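Carbohydrate deacetylase Agd3 (Neosartorya fumigata, PDB 6NWZ) probably removes acetyl groups from the exopolysaccharide galactosaminogalactan, acting as a metal-dependent carbohydrate esterase required for the biofilm of this fungus. Local coordinates at residues 135-140 against 169-174; 139-144 against 189-194; 387-392 against 405-410. All coordinates share one frame; numbering follows the deposited sequence.

Contact 1 of 3, residues 135-140 against 169-174; sequences GCCNTG and LWHYPA
C136 and H171 bring the two backbones to a CA-CA separation of 5.0 Å, and the chain directions of 135-138 and 169-173 lie 138° apart, so the two segments run roughly counter to each other. Neither segment is helix or strand where they touch. This is a loop-to-loop contact within the CBM87 region, joining the connection ahead of strand 144-147 to the one ahead of strand 174-176, and it is centred on a Cys sulfur-aromatic contact. The side chain of C136 is wedged between two rings. Its SG lies 3.3 Å from CE3 of W170 and approaches the six-membered ring obliquely, 3.9 Å from the centroid, while the backbone N of C136 sits over a face of the indole, offset toward its rim. Against H171 the CB stands over the middle of the imidazole, and SG also lies on the face side of that ring. The first torsion of C136 turns SG back over its own backbone (chi1 82°), where it can touch both rings. There it also accepts a hydrogen bond from the backbone N of H171, with N to SG at 3.6 Å and an N-H...S angle of 156°. The ring of F188 meets H171 as well. Both imidazole nitrogens face acceptors, OE1 of Q143 at NE2 and O of L169 at ND1, a pattern that could favour a protonated ring. ND1 of H171 donates to O of L169 at 2.9 Å, with the acceptor close to the plane of the imidazole.

Contact 2 of 3, residues 139-144 against 189-194; sequences TGVEQL and APNAVT
An Asx motif at N191, in the loop of the hairpin formed by strands 182-188 and 198-206, faces the chain that leads into strand 144-147. OD1 of N191 accepts from the backbone N of T194 at 2.8 Å, and more weakly from the N of V193. With one end of the amide held in this way, the other reaches across: ND2 of N191 donates to O of E142 at 3.1 Å, the acceptor lying in the amide plane but the donor tilted from the carbonyl plane. The Q143 amide stacks on that of N191, their planes 11° apart. Because Q143 is extended beyond CG, its NE2 arrives at O of A189, 3.2 Å away, while its OE1 is held by H171. Strands 144-147 and 182-188 pair antiparallel, and beside that pairing N of A189 bonds O of L144 at 2.7 Å (N-H...O angle 171°). Next to this bond, CB of L144 touches CB of A189. A water accepts from N of L144 at 2.9 Å and donates to O of P190 at 2.8 Å. At the other end of the contact, CG1 of V141 meets CG2 of V193 at 4.0 Å, the two side chains crossing at about a right angle.

Contact 3 of 3, residues 387-392 against 405-410; sequences SHTFTH and KEISFN. With ZN (zinc ion), chain L.
E406 grips the loop at F390 and T391 with its backbone and its side chain together, and its main-chain carbonyl, although inside helix 400-417, is turned toward a neighbour. O of E406 accepts from the backbone N of F390 at 2.9 Å, met in the carbonyl plane on a lone pair, whereas N of N410, the usual helical partner one turn on, stands 3.9 Å from it. The side chain, bent at chi2 (-70°), returns its carboxylate to the same loop: OE2 of E406 receives the backbone N of T391 on its syn side but tilted 29° out of the carboxylate plane, at 3.2 Å. OE1 of E406 pairs with OG1 of T391, though the modelled separation is too short to be trusted, and OE1 also takes the indole N-H of W351. One turn along the helix, N410 uses both ends of its amide. Its ND2 donates to OG of S387 at 2.7 Å, almost straight (167°) and in the amide plane, with H304 O as a second partner; its OD1 lies at the edge of the F390 ring and is bonded by the N of G306. OG of S387 also accepts from the backbone N of T389, closing an ST turn. CB of F409 covers one face of the F390 ring, 3.9 Å from its centroid. The loop held in this way presents H388 and H392, whose NE2 atoms bind zinc at 2.2 Å and 2.4 Å. D256 completes the Asp-His-His metal site, and the H-T-x-x-H spacing matches the histidine motif of the polysaccharide deacetylases.

Overall arrangement
From the N terminus, the chain first passes strand 129-131 and enters the loop shared by contacts 1 and 2. Contact 1 closes at 169-174 and contact 2, starting from overlapping residues T139 and G140, at 189-194. Their spans cross: 139-144 lies inside the span of contact 1, 189-194 beyond its end. Their centres are 8 Å apart, and they touch where H171 meets Q143 and where SG of C137 packs against N191, so three loops of the CBM87 region come together. Contact 3 closes a short span much later, tying the loop after strand 384-387 to helix 400-417 in the deacetylase region, its centre about 54 Å from the other two.

Contact 1 of 3, residues 135-140 against 169-174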
ATOM      1  N   GLY A 135      13.816  17.700 -25.947  1.00 87.16           N
ATOM      2  CA  GLY A 135      13.358  17.274 -24.647  1.00 77.39           C
ATOM      3  C   GLY A 135      11.896  16.883 -24.681  1.00 78.74           C
ATOM      4  O   GLY A 135      11.300  16.636 -25.728  1.00103.57           O
ATOM      5  N   CYS A 136      11.300  16.850 -23.493  1.00 61.66           N
ATOM      6  CA  CYS A 136       9.965  16.277 -23.367  1.00 66.17           C
ATOM      7  C   CYS A 136       8.887  17.348 -23.288  1.00 67.24           C
ATOM      8  O   CYS A 136       8.289  17.723 -24.303  1.00 56.04           O
ATOM      9  CB  CYS A 136       9.899  15.379 -22.133  1.00 79.79           C
ATOM     10  SG  CYS A 136       9.621  16.221 -20.558  1.00 82.97           S
ATOM     11  N   CYS A 137       8.641  17.835 -22.074  1.00 72.15           N
ATOM     12  CA  CYS A 137       7.609  18.815 -21.783  1.00 72.83           C
ATOM     13  C   CYS A 137       8.040  19.616 -20.565  1.00 68.57           C
ATOM     14  O   CYS A 137       8.531  19.048 -19.584  1.00 47.49           O
ATOM     15  CB  CYS A 137       6.259  18.141 -21.524  1.00 71.66           C
ATOM     16  SG  CYS A 137       5.654  17.153 -22.905  1.00 74.84           S
ATOM     17  N   ASN A 138       7.851  20.928 -20.631  1.00 71.46           N
ATOM     18  CA  ASN A 138       8.224  21.805 -19.529  1.00 60.43           C
ATOM     19  C   ASN A 138       7.253  21.615 -18.364  1.00 51.81           C
ATOM     20  O   ASN A 138       6.453  20.675 -18.323  1.00 67.04           O
ATOM     21  CB  ASN A 138       8.269  23.254 -20.002  1.00 63.85           C
ATOM     22  CG  ASN A 138       9.263  23.469 -21.120  1.00 60.44           C
ATOM     23  OD1 ASN A 138      10.308  22.819 -21.168  1.00 70.73           O
ATOM     24  ND2 ASN A 138       8.940  24.377 -22.034  1.00 44.40           N
ATOM     25  N   THR A 139       7.330  22.518 -17.390  1.00 55.02           N
ATOM     26  CA  THR A 139       6.453  22.458 -16.228  1.00 55.91           C
ATOM     27  C   THR A 139       5.006  22.679 -16.655  1.00 57.67           C
ATOM     28  O   THR A 139       4.707  23.601 -17.420  1.00 66.70           O
ATOM     29  CB  THR A 139       6.863  23.506 -15.191  1.00 60.39           C
ATOM     30  OG1 THR A 139       8.270  23.406 -14.929  1.00 78.67           O
ATOM     31  CG2 THR A 139       6.103  23.300 -13.890  1.00 51.36           C
ATOM     32  N   GLY A 140       4.109  21.826 -16.165  1.00 66.30           N
ATOM     33  CA  GLY A 140       2.702  21.940 -16.483  1.00 62.02           C
ATOM     34  C   GLY A 140       2.311  21.506 -17.877  1.00 58.18           C
ATOM     35  O   GLY A 140       1.135  21.635 -18.235  1.00 60.82           O
ATOM     36  N   LEU A 169       8.093  14.183 -15.305  1.00 47.47           N
ATOM     37  CA  LEU A 169       9.105  13.198 -15.656  1.00 30.99           C
ATOM     38  C   LEU A 169       9.710  13.590 -16.997  1.00 37.47           C
ATOM     39  O   LEU A 169       9.009  13.609 -18.015  1.00 39.27           O
ATOM     40  CB  LEU A 169       8.502  11.795 -15.727  1.00 33.43           C
ATOM     41  CG  LEU A 169       7.816  11.253 -14.474  1.00 35.21           C
ATOM     42  CD1 LEU A 169       7.192   9.886 -14.745  1.00 31.14           C
ATOM     43  CD2 LEU A 169       8.806  11.177 -13.324  1.00 29.21           C
ATOM     44  N   TRP A 170      10.999  13.915 -16.996  1.00 30.70           N
ATOM     45  CA  TRP A 170      11.669  14.253 -18.244  1.00 35.44           C
ATOM     46  C   TRP A 170      11.802  13.004 -19.107  1.00 46.04           C
ATOM     47  O   TRP A 170      12.257  11.959 -18.630  1.00 56.13           O
ATOM     48  CB  TRP A 170      13.040  14.863 -17.956  1.00 30.72           C
ATOM     49  CG  TRP A 170      13.631  15.592 -19.121  1.00 41.15           C
ATOM     50  CD1 TRP A 170      14.658  15.174 -19.915  1.00 46.46           C
ATOM     51  CD2 TRP A 170      13.225  16.869 -19.628  1.00 48.46           C
ATOM     52  NE1 TRP A 170      14.920  16.114 -20.885  1.00 49.22           N
ATOM     53  CE2 TRP A 170      14.052  17.163 -20.730  1.00 46.82           C
ATOM     54  CE3 TRP A 170      12.245  17.795 -19.254  1.00 44.54           C
ATOM     55  CZ2 TRP A 170      13.928  18.341 -21.462  1.00 40.31           C
ATOM     56  CZ3 TRP A 170      12.120  18.961 -19.986  1.00 47.69           C
ATOM     57  CH2 TRP A 170      12.958  19.225 -21.076  1.00 54.48           C
ATOM     58  N   HIS A 171      11.394  13.102 -20.374  1.00 34.38           N
ATOM     59  CA  HIS A 171      11.479  11.977 -21.299  1.00 39.49           C
ATOM     60  C   HIS A 171      11.974  12.464 -22.658  1.00 37.16           C
ATOM     61  O   HIS A 171      12.183  13.658 -22.879  1.00 58.71           O
ATOM     62  CB  HIS A 171      10.135  11.256 -21.424  1.00 37.27           C
ATOM     63  CG  HIS A 171       8.984  12.166 -21.712  1.00 40.89           C
ATOM     64  ND1 HIS A 171       8.319  12.861 -20.724  1.00 41.07           N
ATOM     65  CD2 HIS A 171       8.374  12.493 -22.878  1.00 30.94           C
ATOM     66  CE1 HIS A 171       7.348  13.576 -21.267  1.00 31.70           C
ATOM     67  NE2 HIS A 171       7.364  13.374 -22.572  1.00 36.68           N
ATOM     68  N   TYR A 172      12.183  11.519 -23.573  1.00 38.53           N
ATOM     69  CA  TYR A 172      12.706  11.822 -24.905  1.00 32.47           C
ATOM     70  C   TYR A 172      11.916  11.024 -25.934  1.00 37.03           C
ATOM     71  O   TYR A 172      12.119   9.807 -26.074  1.00 35.35           O
ATOM     72  CB  TYR A 172      14.193  11.502 -25.016  1.00 26.07           C
ATOM     73  CG  TYR A 172      15.047  12.028 -23.886  1.00 51.87           C
ATOM     74  CD1 TYR A 172      15.245  11.274 -22.736  1.00 54.34           C
ATOM     75  CD2 TYR A 172      15.669  13.271 -23.972  1.00 41.90           C
ATOM     76  CE1 TYR A 172      16.026  11.739 -21.699  1.00 56.56           C
ATOM     77  CE2 TYR A 172      16.456  13.746 -22.935  1.00 56.08           C
ATOM     78  CZ  TYR A 172      16.630  12.973 -21.800  1.00 64.74           C
ATOM     79  OH  TYR A 172      17.408  13.425 -20.757  1.00 64.03           O
ATOM     80  N   PRO A 173      11.004  11.665 -26.660  1.00 34.73           N
ATOM     81  CA  PRO A 173      10.304  10.971 -27.746  1.00 34.48           C
ATOM     82  C   PRO A 173      11.295  10.381 -28.737  1.00 37.45           C
ATOM     83  O   PRO A 173      12.238  11.045 -29.172  1.00 40.20           O
ATOM     84  CB  PRO A 173       9.454  12.076 -28.375  1.00 32.63           C
ATOM     85  CG  PRO A 173       9.218  13.037 -27.251  1.00 27.46           C
ATOM     86  CD  PRO A 173      10.486  13.026 -26.443  1.00 31.31           C
ATOM     87  N   ALA A 174      11.082   9.115 -29.089  1.00 40.64           N
ATOM     88  CA  ALA A 174      12.073   8.336 -29.813  1.00 37.41           C
ATOM     89  C   ALA A 174      11.461   7.700 -31.053  1.00 44.17           C
ATOM     90  O   ALA A 174      10.240   7.680 -31.239  1.00 38.38           O
ATOM     91  CB  ALA A 174      12.679   7.250 -28.918  1.00 31.46           C
TER

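Contact 2 of 3, residues 139-144 against 189-194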
ATOM      1  N   THR A 139       7.330  22.518 -17.390  1.00 55.02           N
ATOM      2  CA  THR A 139       6.453  22.458 -16.228  1.00 55.91           C
ATOM      3  C   THR A 139       5.006  22.679 -16.655  1.00 57.67           C
ATOM      4  O   THR A 139       4.707  23.601 -17.420  1.00 66.70           O
ATOM      5  CB  THR A 139       6.863  23.506 -15.191  1.00 60.39           C
ATOM      6  OG1 THR A 139       8.270  23.406 -14.929  1.00 78.67           O
ATOM      7  CG2 THR A 139       6.103  23.300 -13.890  1.00 51.36           C
ATOM      8  N   GLY A 140       4.109  21.826 -16.165  1.00 66.30           N
ATOM      9  CA  GLY A 140       2.702  21.940 -16.483  1.00 62.02           C
ATOM     10  C   GLY A 140       2.311  21.506 -17.877  1.00 58.18           C
ATOM     11  O   GLY A 140       1.135  21.635 -18.235  1.00 60.82           O
ATOM     12  N   VAL A 141       3.249  21.005 -18.676  1.00 60.36           N
ATOM     13  CA  VAL A 141       2.968  20.520 -20.022  1.00 52.22           C
ATOM     14  C   VAL A 141       2.807  19.008 -19.949  1.00 57.55           C
ATOM     15  O   VAL A 141       3.746  18.286 -19.588  1.00 62.84           O
ATOM     16  CB  VAL A 141       4.076  20.917 -21.011  1.00 48.51           C
ATOM     17  CG1 VAL A 141       3.689  20.525 -22.432  1.00 44.84           C
ATOM     18  CG2 VAL A 141       4.366  22.413 -20.926  1.00 38.59           C
ATOM     19  N   GLU A 142       1.612  18.531 -20.284  1.00 50.50           N
ATOM     20  CA  GLU A 142       1.277  17.119 -20.189  1.00 50.28           C
ATOM     21  C   GLU A 142       1.585  16.402 -21.497  1.00 46.24           C
ATOM     22  O   GLU A 142       1.432  16.967 -22.583  1.00 47.12           O
ATOM     23  CB  GLU A 142      -0.204  16.956 -19.835  1.00 42.90           C
ATOM     24  CG  GLU A 142      -0.716  15.530 -19.865  1.00 39.01           C
ATOM     25  CD  GLU A 142      -0.196  14.708 -18.707  1.00 51.04           C
ATOM     26  OE1 GLU A 142      -0.682  14.918 -17.577  1.00 46.29           O
ATOM     27  OE2 GLU A 142       0.702  13.864 -18.926  1.00 56.80           O
ATOM     28  N   GLN A 143       2.043  15.157 -21.382  1.00 37.35           N
ATOM     29  CA  GLN A 143       2.131  14.249 -22.519  1.00 39.66           C
ATOM     30  C   GLN A 143       1.706  12.876 -22.036  1.00 40.94           C
ATOM     31  O   GLN A 143       2.354  12.301 -21.156  1.00 46.82           O
ATOM     32  CB  GLN A 143       3.542  14.200 -23.116  1.00 35.29           C
ATOM     33  CG  GLN A 143       3.625  13.366 -24.392  1.00 38.88           C
ATOM     34  CD  GLN A 143       4.896  13.615 -25.181  1.00 44.05           C
ATOM     35  OE1 GLN A 143       5.981  13.727 -24.613  1.00 51.88           O
ATOM     36  NE2 GLN A 143       4.765  13.713 -26.500  1.00 39.90           N
ATOM     37  N   LEU A 144       0.619  12.360 -22.598  1.00 36.80           N
ATOM     38  CA  LEU A 144       0.075  11.090 -22.151  1.00 39.80           C
ATOM     39  C   LEU A 144       0.942   9.935 -22.630  1.00 40.70           C
ATOM     40  O   LEU A 144       1.485   9.961 -23.738  1.00 33.38           O
ATOM     41  CB  LEU A 144      -1.358  10.922 -22.646  1.00 24.29           C
ATOM     42  CG  LEU A 144      -2.317  11.943 -22.032  1.00 25.43           C
ATOM     43  CD1 LEU A 144      -3.743  11.585 -22.368  1.00 25.87           C
ATOM     44  CD2 LEU A 144      -2.120  12.023 -20.525  1.00 24.88           C
ATOM     45  N   ALA A 189       1.741   9.877 -26.445  1.00 34.54           N
ATOM     46  CA  ALA A 189       0.655  10.443 -27.217  1.00 32.66           C
ATOM     47  C   ALA A 189       1.026  11.840 -27.709  1.00 40.72           C
ATOM     48  O   ALA A 189       1.890  12.504 -27.131  1.00 33.21           O
ATOM     49  CB  ALA A 189      -0.617  10.504 -26.374  1.00 26.12           C
ATOM     50  N   PRO A 190       0.400  12.301 -28.788  1.00 51.91           N
ATOM     51  CA  PRO A 190       0.590  13.694 -29.203  1.00 53.19           C
ATOM     52  C   PRO A 190       0.086  14.652 -28.134  1.00 51.46           C
ATOM     53  O   PRO A 190      -0.733  14.303 -27.280  1.00 49.67           O
ATOM     54  CB  PRO A 190      -0.237  13.801 -30.490  1.00 41.91           C
ATOM     55  CG  PRO A 190      -0.324  12.397 -30.997  1.00 42.24           C
ATOM     56  CD  PRO A 190      -0.383  11.533 -29.772  1.00 45.71           C
ATOM     57  N   ASN A 191       0.600  15.880 -28.181  1.00 51.39           N
ATOM     58  CA  ASN A 191       0.210  16.895 -27.211  1.00 51.59           C
ATOM     59  C   ASN A 191       0.375  18.288 -27.800  1.00 62.42           C
ATOM     60  O   ASN A 191       0.302  18.461 -29.020  1.00 67.78           O
ATOM     61  CB  ASN A 191       1.027  16.753 -25.923  1.00 64.28           C
ATOM     62  CG  ASN A 191       2.516  16.952 -26.145  1.00 65.36           C
ATOM     63  OD1 ASN A 191       2.999  16.903 -27.275  1.00 71.10           O
ATOM     64  ND2 ASN A 191       3.252  17.170 -25.059  1.00 51.11           N
ATOM     65  N   ALA A 192       0.600  19.286 -26.940  1.00 64.19           N
ATOM     66  CA  ALA A 192       0.731  20.659 -27.417  1.00 56.73           C
ATOM     67  C   ALA A 192       2.056  20.890 -28.130  1.00 64.45           C
ATOM     68  O   ALA A 192       2.130  21.723 -29.040  1.00 76.97           O
ATOM     69  CB  ALA A 192       0.585  21.635 -26.252  1.00 41.43           C
ATOM     70  N   VAL A 193       3.106  20.176 -27.736  1.00 67.75           N
ATOM     71  CA  VAL A 193       4.419  20.352 -28.350  1.00 67.26           C
ATOM     72  C   VAL A 193       4.577  19.470 -29.584  1.00 61.57           C
ATOM     73  O   VAL A 193       5.129  19.908 -30.596  1.00 56.09           O
ATOM     74  CB  VAL A 193       5.525  20.071 -27.311  1.00 70.90           C
ATOM     75  CG1 VAL A 193       6.900  20.367 -27.896  1.00 72.91           C
ATOM     76  CG2 VAL A 193       5.290  20.881 -26.045  1.00 68.87           C
ATOM     77  N   THR A 194       4.094  18.230 -29.526  1.00 68.55           N
ATOM     78  CA  THR A 194       4.272  17.258 -30.597  1.00 56.62           C
ATOM     79  C   THR A 194       2.939  16.963 -31.270  1.00 61.43           C
ATOM     80  O   THR A 194       1.910  16.814 -30.603  1.00 66.38           O
ATOM     81  CB  THR A 194       4.868  15.951 -30.068  1.00 61.54           C
ATOM     82  OG1 THR A 194       5.878  16.240 -29.093  1.00 70.08           O
ATOM     83  CG2 THR A 194       5.491  15.157 -31.208  1.00 63.76           C
TER
HETATM   84  O   HOH W   1      -0.925  13.888 -24.546  1.00 35.43           O

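Contact 3 of 3, residues 387-392 against 405-410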
ATOM      1  N   SER A 387     -12.178  -2.046  17.958  1.00 47.31           N
ATOM      2  CA  SER A 387     -12.400  -1.099  19.044  1.00 36.14           C
ATOM      3  C   SER A 387     -11.690   0.224  18.782  1.00 39.15           C
ATOM      4  O   SER A 387     -10.551   0.254  18.307  1.00 47.30           O
ATOM      5  CB  SER A 387     -11.918  -1.675  20.376  1.00 34.06           C
ATOM      6  OG  SER A 387     -12.021  -0.708  21.412  1.00 36.70           O
ATOM      7  N   HIS A 388     -12.366   1.320  19.120  1.00 41.02           N
ATOM      8  CA  HIS A 388     -11.818   2.669  19.029  1.00 37.92           C
ATOM      9  C   HIS A 388     -11.827   3.347  20.400  1.00 38.43           C
ATOM     10  O   HIS A 388     -11.945   4.573  20.498  1.00 34.59           O
ATOM     11  CB  HIS A 388     -12.600   3.488  18.000  1.00 32.53           C
ATOM     12  CG  HIS A 388     -11.900   4.730  17.543  1.00 38.84           C
ATOM     13  ND1 HIS A 388     -10.573   4.746  17.166  1.00 39.24           N
ATOM     14  CD2 HIS A 388     -12.351   5.997  17.384  1.00 35.74           C
ATOM     15  CE1 HIS A 388     -10.236   5.972  16.804  1.00 37.26           C
ATOM     16  NE2 HIS A 388     -11.297   6.750  16.927  1.00 37.23           N
ATOM     17  N   THR A 389     -11.692   2.538  21.461  1.00 35.77           N
ATOM     18  CA  THR A 389     -11.828   2.908  22.875  1.00 36.90           C
ATOM     19  C   THR A 389     -13.262   3.271  23.244  1.00 39.85           C
ATOM     20  O   THR A 389     -14.092   3.553  22.371  1.00 45.35           O
ATOM     21  CB  THR A 389     -10.890   4.055  23.268  1.00 43.27           C
ATOM     22  OG1 THR A 389     -11.317   5.276  22.650  1.00 54.63           O
ATOM     23  CG2 THR A 389      -9.466   3.735  22.859  1.00 46.22           C
ATOM     24  N   PHE A 390     -13.563   3.262  24.543  1.00 37.00           N
ATOM     25  CA  PHE A 390     -14.948   3.401  24.982  1.00 43.39           C
ATOM     26  C   PHE A 390     -15.428   4.842  24.841  1.00 49.47           C
ATOM     27  O   PHE A 390     -16.408   5.115  24.140  1.00 53.73           O
ATOM     28  CB  PHE A 390     -15.090   2.906  26.425  1.00 37.25           C
ATOM     29  CG  PHE A 390     -16.516   2.788  26.892  1.00 47.54           C
ATOM     30  CD1 PHE A 390     -17.391   1.902  26.287  1.00 46.62           C
ATOM     31  CD2 PHE A 390     -16.977   3.555  27.950  1.00 54.25           C
ATOM     32  CE1 PHE A 390     -18.703   1.792  26.722  1.00 41.91           C
ATOM     33  CE2 PHE A 390     -18.286   3.450  28.389  1.00 42.64           C
ATOM     34  CZ  PHE A 390     -19.149   2.569  27.775  1.00 42.27           C
ATOM     35  N   THR A 391     -14.735   5.784  25.479  1.00 43.44           N
ATOM     36  CA  THR A 391     -15.182   7.171  25.533  1.00 48.42           C
ATOM     37  C   THR A 391     -14.432   8.084  24.576  1.00 44.56           C
ATOM     38  O   THR A 391     -14.725   9.284  24.533  1.00 42.33           O
ATOM     39  CB  THR A 391     -15.046   7.715  26.960  1.00 47.05           C
ATOM     40  OG1 THR A 391     -13.679   8.064  27.215  1.00 47.72           O
ATOM     41  CG2 THR A 391     -15.472   6.665  27.959  1.00 39.94           C
ATOM     42  N   HIS A 392     -13.474   7.550  23.817  1.00 41.56           N
ATOM     43  CA  HIS A 392     -12.636   8.335  22.908  1.00 39.64           C
ATOM     44  C   HIS A 392     -11.752   9.325  23.665  1.00 50.50           C
ATOM     45  O   HIS A 392     -11.399  10.385  23.141  1.00 44.70           O
ATOM     46  CB  HIS A 392     -13.479   9.059  21.853  1.00 42.41           C
ATOM     47  CG  HIS A 392     -12.683   9.579  20.700  1.00 44.34           C
ATOM     48  ND1 HIS A 392     -11.836  10.662  20.811  1.00 44.34           N
ATOM     49  CD2 HIS A 392     -12.600   9.164  19.414  1.00 35.29           C
ATOM     50  CE1 HIS A 392     -11.266  10.892  19.642  1.00 45.00           C
ATOM     51  NE2 HIS A 392     -11.712   9.998  18.778  1.00 40.00           N
ATOM     52  N   LYS A 405      -9.640   1.379  31.626  1.00 57.59           N
ATOM     53  CA  LYS A 405     -11.085   1.371  31.457  1.00 53.46           C
ATOM     54  C   LYS A 405     -11.492   1.730  30.031  1.00 57.40           C
ATOM     55  O   LYS A 405     -12.513   1.235  29.542  1.00 48.17           O
ATOM     56  CB  LYS A 405     -11.733   2.320  32.467  1.00 48.29           C
ATOM     57  CG  LYS A 405     -11.541   1.874  33.913  1.00 48.46           C
ATOM     58  CD  LYS A 405     -12.404   2.666  34.881  1.00 51.87           C
ATOM     59  CE  LYS A 405     -11.820   4.041  35.161  1.00 61.88           C
ATOM     60  NZ  LYS A 405     -10.524   3.985  35.897  1.00 58.74           N
ATOM     61  N   GLU A 406     -10.704   2.566  29.347  1.00 54.70           N
ATOM     62  CA  GLU A 406     -10.999   2.883  27.952  1.00 49.80           C
ATOM     63  C   GLU A 406     -11.033   1.627  27.091  1.00 48.40           C
ATOM     64  O   GLU A 406     -11.851   1.517  26.171  1.00 49.25           O
ATOM     65  CB  GLU A 406      -9.969   3.872  27.407  1.00 53.47           C
ATOM     66  CG  GLU A 406     -10.134   5.294  27.905  1.00 52.60           C
ATOM     67  CD  GLU A 406     -11.371   5.962  27.347  1.00 56.76           C
ATOM     68  OE1 GLU A 406     -12.091   6.625  28.126  1.00 56.45           O
ATOM     69  OE2 GLU A 406     -11.624   5.820  26.131  1.00 54.45           O
ATOM     70  N   ILE A 407     -10.155   0.670  27.375  1.00 51.55           N
ATOM     71  CA  ILE A 407     -10.087  -0.573  26.609  1.00 46.75           C
ATOM     72  C   ILE A 407     -11.092  -1.598  27.122  1.00 50.61           C
ATOM     73  O   ILE A 407     -11.888  -2.142  26.355  1.00 49.69           O
ATOM     74  CB  ILE A 407      -8.650  -1.136  26.643  1.00 39.86           C
ATOM     75  CG1 ILE A 407      -7.653  -0.109  26.104  1.00 39.71           C
ATOM     76  CG2 ILE A 407      -8.564  -2.434  25.854  1.00 39.03           C
ATOM     77  CD1 ILE A 407      -7.920   0.298  24.673  1.00 38.05           C
ATOM     78  N   SER A 408     -11.074  -1.869  28.429  1.00 54.19           N
ATOM     79  CA  SER A 408     -11.882  -2.957  28.973  1.00 52.32           C
ATOM     80  C   SER A 408     -13.375  -2.684  28.832  1.00 56.27           C
ATOM     81  O   SER A 408     -14.150  -3.601  28.530  1.00 55.33           O
ATOM     82  CB  SER A 408     -11.509  -3.193  30.434  1.00 46.96           C
ATOM     83  OG  SER A 408     -11.384  -1.963  31.124  1.00 72.85           O
ATOM     84  N   PHE A 409     -13.806  -1.441  29.057  1.00 48.38           N
ATOM     85  CA  PHE A 409     -15.226  -1.129  28.924  1.00 48.13           C
ATOM     86  C   PHE A 409     -15.704  -1.358  27.498  1.00 48.71           C
ATOM     87  O   PHE A 409     -16.770  -1.941  27.276  1.00 52.94           O
ATOM     88  CB  PHE A 409     -15.497   0.315  29.347  1.00 50.17           C
ATOM     89  CG  PHE A 409     -15.732   0.489  30.821  1.00 49.20           C
ATOM     90  CD1 PHE A 409     -14.776   0.097  31.744  1.00 44.94           C
ATOM     91  CD2 PHE A 409     -16.905   1.069  31.283  1.00 59.64           C
ATOM     92  CE1 PHE A 409     -14.992   0.268  33.100  1.00 58.20           C
ATOM     93  CE2 PHE A 409     -17.125   1.244  32.640  1.00 45.75           C
ATOM     94  CZ  PHE A 409     -16.167   0.845  33.547  1.00 50.23           C
ATOM     95  N   ASN A 410     -14.925  -0.905  26.518  1.00 45.84           N
ATOM     96  CA  ASN A 410     -15.316  -1.103  25.131  1.00 36.31           C
ATOM     97  C   ASN A 410     -15.285  -2.578  24.751  1.00 40.74           C
ATOM     98  O   ASN A 410     -16.052  -3.007  23.884  1.00 42.53           O
ATOM     99  CB  ASN A 410     -14.410  -0.286  24.211  1.00 34.66           C
ATOM    100  CG  ASN A 410     -15.139   0.247  22.998  1.00 41.47           C
ATOM    101  OD1 ASN A 410     -16.278   0.709  23.095  1.00 44.19           O
ATOM    102  ND2 ASN A 410     -14.489   0.182  21.842  1.00 41.79           N
TER
HETATM  103 ZN    ZN L 913     -11.566   8.943  16.634  1.00 54.98          ZN